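Local structure of heme-binding protein A / AI-2 binding protein A (Helicobacter pylori SS1, 6OFQ) at residues Val34-Pro46 against Gly52-Thr64. The protein binds short peptides in the periplasm, probably delivering them to an ABC transporter for import. Residues are numbered along the deposited sequence; the frame is centred on the assembly and turned at random.
Sequences VFARGADGSSMDP and GESYVATGNIYDT
Arg37 and Glu53 run past each other in opposite directions, and NH1 of Arg37 holds helix 52-61 twice: it meets Glu53 OE1 at 2.9 Å, a salt bridge, and Glu53 O at 3.0 Å. Both acceptors lie near the guanidinium plane, whereas OE1 is approached from above a carboxylate turned 76° from that plane. Bends at chi2 (74° in Arg37, -70° in Glu53) set the two chains side by side. Arg37 NH2 makes a longer salt bridge to OD1 of Asp40, a carboxylate held through OD2 by Asp222 N. Farther along, the loop is closely applied to the helix: Gly41 CA comes within 3.6 Å of Ser54 CA, and Ser42 N donates to Ser54 OG at 2.9 Å, a hydroxyl also bonded to Asp51. Met44 lays SD and CE against Ala57 CB, with Phe216 and Trp219 of strand 214-220 nearby. Met44 O accepts a 2.7 Å bond from Tyr62 OH, and Pro46 CD packs 3.5 Å from Tyr62 CE2. At Gly38-Ala39 the hold is slacker: Glu53 OE2 reaches Ala39 N by a weak bond and Gly38 N through a water. Exposed Ser42 marks the solvent side of the loop. Strand 32-37 lies between 242-247 and 265-266 in a mixed sheet, and the loop brings helix 52-61 back against its face, where Val56 touches Val245 and Ile61 Phe216, within the type II periplasmic binding protein fold.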
loop_
_atom_site.group_PDB
_atom_site.type_symbol
_atom_site.label_atom_id
_atom_site.label_comp_id
_atom_site.label_asym_id
_atom_site.label_seq_id
_atom_site.Cartn_x
_atom_site.Cartn_y
_atom_site.Cartn_z
ATOM N N VAL A 34 -9.663 15.065 -13.450
ATOM C CA VAL A 34 -8.690 15.735 -12.540
ATOM C C VAL A 34 -8.851 15.126 -11.151
ATOM O O VAL A 34 -9.890 15.337 -10.507
ATOM C CB VAL A 34 -8.835 17.259 -12.511
ATOM C CG1 VAL A 34 -7.689 17.837 -11.693
ATOM C CG2 VAL A 34 -8.705 17.823 -13.915
ATOM N N PHE A 35 -7.860 14.353 -10.731
ATOM C CA PHE A 35 -7.844 13.650 -9.441
ATOM C C PHE A 35 -6.883 14.455 -8.575
ATOM O O PHE A 35 -5.812 14.832 -9.052
ATOM C CB PHE A 35 -7.279 12.265 -9.694
ATOM C CG PHE A 35 -7.064 11.384 -8.506
ATOM C CD1 PHE A 35 -5.880 11.386 -7.805
ATOM C CD2 PHE A 35 -7.991 10.451 -8.114
ATOM C CE1 PHE A 35 -5.682 10.527 -6.729
ATOM C CE2 PHE A 35 -7.805 9.571 -7.058
ATOM C CZ PHE A 35 -6.624 9.629 -6.354
ATOM N N ALA A 36 -7.229 14.642 -7.318
ATOM C CA ALA A 36 -6.314 15.326 -6.415
ATOM C C ALA A 36 -6.107 14.494 -5.156
ATOM O O ALA A 36 -6.975 13.808 -4.631
ATOM C CB ALA A 36 -6.877 16.707 -6.041
ATOM N N ARG A 37 -4.904 14.670 -4.610
ATOM C CA ARG A 37 -4.419 13.926 -3.477
ATOM C C ARG A 37 -3.385 14.729 -2.733
ATOM O O ARG A 37 -2.930 15.788 -3.170
ATOM C CB ARG A 37 -3.932 12.558 -3.925
ATOM C CG ARG A 37 -2.956 12.538 -5.088
ATOM C CD ARG A 37 -1.552 12.992 -4.733
ATOM N NE ARG A 37 -0.565 12.857 -5.812
ATOM C CZ ARG A 37 -0.011 11.736 -6.264
ATOM N NH1 ARG A 37 -0.393 10.614 -5.712
ATOM N NH2 ARG A 37 0.793 11.731 -7.285
ATOM N N GLY A 38 -3.025 14.304 -1.545
ATOM C CA GLY A 38 -2.240 15.072 -0.604
ATOM C C GLY A 38 -0.756 15.089 -0.741
ATOM O O GLY A 38 -0.121 16.061 -0.341
ATOM N N ALA A 39 -0.130 14.058 -1.298
ATOM C CA ALA A 39 1.336 13.927 -1.433
ATOM C C ALA A 39 1.637 13.225 -2.738
ATOM O O ALA A 39 0.979 12.259 -3.133
ATOM C CB ALA A 39 1.891 13.168 -0.265
ATOM N N ASP A 40 2.687 13.717 -3.363
ATOM C CA ASP A 40 3.129 13.168 -4.651
ATOM C C ASP A 40 3.690 11.749 -4.499
ATOM O O ASP A 40 4.077 11.332 -3.446
ATOM C CB ASP A 40 4.202 14.091 -5.220
ATOM C CG ASP A 40 4.476 13.911 -6.699
ATOM O OD1 ASP A 40 3.701 13.243 -7.418
ATOM O OD2 ASP A 40 5.537 14.472 -7.103
ATOM N N GLY A 41 3.698 11.064 -5.635
ATOM C CA GLY A 41 4.482 9.824 -5.725
ATOM C C GLY A 41 5.971 10.082 -5.564
ATOM O O GLY A 41 6.464 11.217 -5.720
ATOM N N SER A 42 6.702 9.002 -5.292
ATOM C CA SER A 42 8.128 9.046 -5.043
ATOM C C SER A 42 8.946 8.371 -6.149
ATOM O O SER A 42 10.175 8.532 -6.169
ATOM C CB SER A 42 8.440 8.406 -3.676
ATOM O OG SER A 42 7.978 9.232 -2.607
ATOM N N SER A 43 8.305 7.676 -7.077
ATOM C CA SER A 43 9.036 6.996 -8.152
ATOM C C SER A 43 7.992 6.674 -9.229
ATOM O O SER A 43 6.766 6.568 -8.922
ATOM C CB SER A 43 9.725 5.723 -7.653
ATOM O OG SER A 43 10.571 5.165 -8.687
ATOM N N MET A 44 8.486 6.362 -10.425
ATOM C CA MET A 44 7.722 5.722 -11.472
ATOM C C MET A 44 8.106 4.232 -11.680
ATOM O O MET A 44 7.565 3.620 -12.583
ATOM C CB MET A 44 7.848 6.493 -12.793
ATOM C CG MET A 44 7.158 7.841 -12.667
ATOM S SD MET A 44 5.360 7.728 -12.592
ATOM C CE MET A 44 5.009 9.322 -11.857
ATOM N N ASP A 45 8.977 3.714 -10.848
ATOM C CA ASP A 45 9.261 2.257 -10.805
ATOM C C ASP A 45 8.639 1.725 -9.507
ATOM O O ASP A 45 9.164 1.962 -8.425
ATOM C CB ASP A 45 10.774 1.977 -10.847
ATOM C CG ASP A 45 11.122 0.514 -10.796
ATOM O OD1 ASP A 45 10.254 -0.355 -10.538
ATOM O OD2 ASP A 45 12.283 0.154 -11.114
ATOM N N PRO A 46 7.522 1.005 -9.616
ATOM C CA PRO A 46 6.791 0.600 -8.408
ATOM C C PRO A 46 7.514 -0.385 -7.532
ATOM O O PRO A 46 7.151 -0.524 -6.357
ATOM C CB PRO A 46 5.499 0.010 -8.936
ATOM C CG PRO A 46 5.922 -0.490 -10.238
ATOM C CD PRO A 46 6.875 0.486 -10.824
ATOM N N GLY A 52 0.892 4.062 -1.424
ATOM C CA GLY A 52 -0.260 4.281 -2.284
ATOM C C GLY A 52 -0.144 5.506 -3.162
ATOM O O GLY A 52 -0.651 5.469 -4.272
ATOM N N GLU A 53 0.398 6.607 -2.627
ATOM C CA GLU A 53 0.506 7.775 -3.488
ATOM C C GLU A 53 1.317 7.535 -4.738
ATOM O O GLU A 53 0.946 7.946 -5.839
ATOM C CB GLU A 53 1.014 8.994 -2.699
ATOM C CG GLU A 53 0.120 9.531 -1.582
ATOM C CD GLU A 53 -1.160 10.203 -2.018
ATOM O OE1 GLU A 53 -1.648 10.039 -3.136
ATOM O OE2 GLU A 53 -1.697 10.996 -1.189
ATOM N N SER A 54 2.438 6.845 -4.607
ATOM C CA SER A 54 3.221 6.456 -5.774
ATOM C C SER A 54 2.411 5.556 -6.727
ATOM O O SER A 54 2.505 5.698 -7.954
ATOM C CB SER A 54 4.490 5.730 -5.406
ATOM O OG SER A 54 5.383 6.527 -4.602
ATOM N N TYR A 55 1.657 4.626 -6.140
ATOM C CA TYR A 55 0.913 3.696 -6.982
ATOM C C TYR A 55 -0.262 4.280 -7.705
ATOM O O TYR A 55 -0.747 3.605 -8.627
ATOM C CB TYR A 55 0.540 2.424 -6.185
ATOM C CG TYR A 55 1.721 1.630 -5.678
ATOM C CD1 TYR A 55 2.982 1.652 -6.250
ATOM C CD2 TYR A 55 1.548 0.733 -4.592
ATOM C CE1 TYR A 55 3.990 0.874 -5.741
ATOM C CE2 TYR A 55 2.533 -0.079 -4.128
ATOM C CZ TYR A 55 3.784 0.001 -4.685
ATOM O OH TYR A 55 4.790 -0.858 -4.259
ATOM N N VAL A 56 -0.707 5.481 -7.304
ATOM C CA VAL A 56 -1.724 6.128 -8.118
ATOM C C VAL A 56 -1.302 6.200 -9.584
ATOM O O VAL A 56 -2.077 5.794 -10.468
ATOM C CB VAL A 56 -2.036 7.541 -7.574
ATOM C CG1 VAL A 56 -3.009 8.246 -8.528
ATOM C CG2 VAL A 56 -2.582 7.504 -6.153
ATOM N N ALA A 57 -0.104 6.677 -9.853
ATOM C CA ALA A 57 0.359 6.709 -11.241
ATOM C C ALA A 57 0.773 5.342 -11.801
ATOM O O ALA A 57 0.281 4.932 -12.863
ATOM C CB ALA A 57 1.497 7.701 -11.438
ATOM N N THR A 58 1.589 4.625 -11.033
ATOM C CA THR A 58 2.182 3.423 -11.617
ATOM C C THR A 58 1.154 2.326 -11.878
ATOM O O THR A 58 1.252 1.572 -12.839
ATOM C CB THR A 58 3.334 2.889 -10.756
ATOM O OG1 THR A 58 2.800 2.441 -9.505
ATOM C CG2 THR A 58 4.418 3.869 -10.526
ATOM N N GLY A 59 0.111 2.256 -11.044
ATOM C CA GLY A 59 -0.939 1.268 -11.236
ATOM C C GLY A 59 -1.723 1.423 -12.520
ATOM O O GLY A 59 -2.360 0.472 -12.993
ATOM N N ASN A 60 -1.743 2.626 -13.086
ATOM C CA ASN A 60 -2.388 2.869 -14.351
ATOM C C ASN A 60 -1.457 2.621 -15.582
ATOM O O ASN A 60 -1.982 2.440 -16.679
ATOM C CB ASN A 60 -2.830 4.335 -14.354
ATOM C CG ASN A 60 -4.096 4.550 -13.559
ATOM O OD1 ASN A 60 -5.160 4.171 -14.018
ATOM N ND2 ASN A 60 -3.987 5.152 -12.375
ATOM N N ILE A 61 -0.159 2.658 -15.343
ATOM C CA ILE A 61 0.863 2.595 -16.400
ATOM C C ILE A 61 1.263 1.148 -16.638
ATOM O O ILE A 61 1.536 0.723 -17.796
ATOM C CB ILE A 61 2.063 3.466 -15.980
ATOM C CG1 ILE A 61 1.645 4.948 -16.055
ATOM C CG2 ILE A 61 3.299 3.140 -16.811
ATOM C CD1 ILE A 61 2.652 5.874 -15.382
ATOM N N TYR A 62 1.410 0.371 -15.562
ATOM C CA TYR A 62 1.979 -0.974 -15.659
ATOM C C TYR A 62 0.904 -2.042 -15.439
ATOM O O TYR A 62 -0.043 -1.823 -14.695
ATOM C CB TYR A 62 3.045 -1.262 -14.609
ATOM C CG TYR A 62 4.263 -0.359 -14.680
ATOM C CD1 TYR A 62 5.278 -0.604 -15.580
ATOM C CD2 TYR A 62 4.385 0.753 -13.876
ATOM C CE1 TYR A 62 6.429 0.167 -15.637
ATOM C CE2 TYR A 62 5.541 1.507 -13.912
ATOM C CZ TYR A 62 6.568 1.202 -14.778
ATOM O OH TYR A 62 7.723 1.963 -14.744
ATOM N N ASP A 63 1.098 -3.201 -16.073
ATOM C CA ASP A 63 0.419 -4.429 -15.725
ATOM C C ASP A 63 1.306 -5.426 -15.053
ATOM O O ASP A 63 2.539 -5.357 -15.071
ATOM C CB ASP A 63 -0.153 -5.085 -16.965
ATOM C CG ASP A 63 -1.211 -4.216 -17.608
ATOM O OD1 ASP A 63 -2.175 -3.801 -16.911
ATOM O OD2 ASP A 63 -1.118 -3.917 -18.820
ATOM N N THR A 64 0.596 -6.388 -14.461
ATOM C CA THR A 64 1.171 -7.526 -13.760
ATOM C C THR A 64 0.770 -8.834 -14.489
ATOM O O THR A 64 -0.024 -8.808 -15.426
ATOM C CB THR A 64 0.735 -7.535 -12.276
ATOM O OG1 THR A 64 -0.620 -7.100 -12.171
ATOM C CG2 THR A 64 1.611 -6.589 -11.416
HETATM O O HOH W 1 1.686 9.056 -8.149
HETATM O O HOH W 2 -4.256 11.771 -0.602
HETATM O O HOH W 3 4.163 7.735 -8.757
#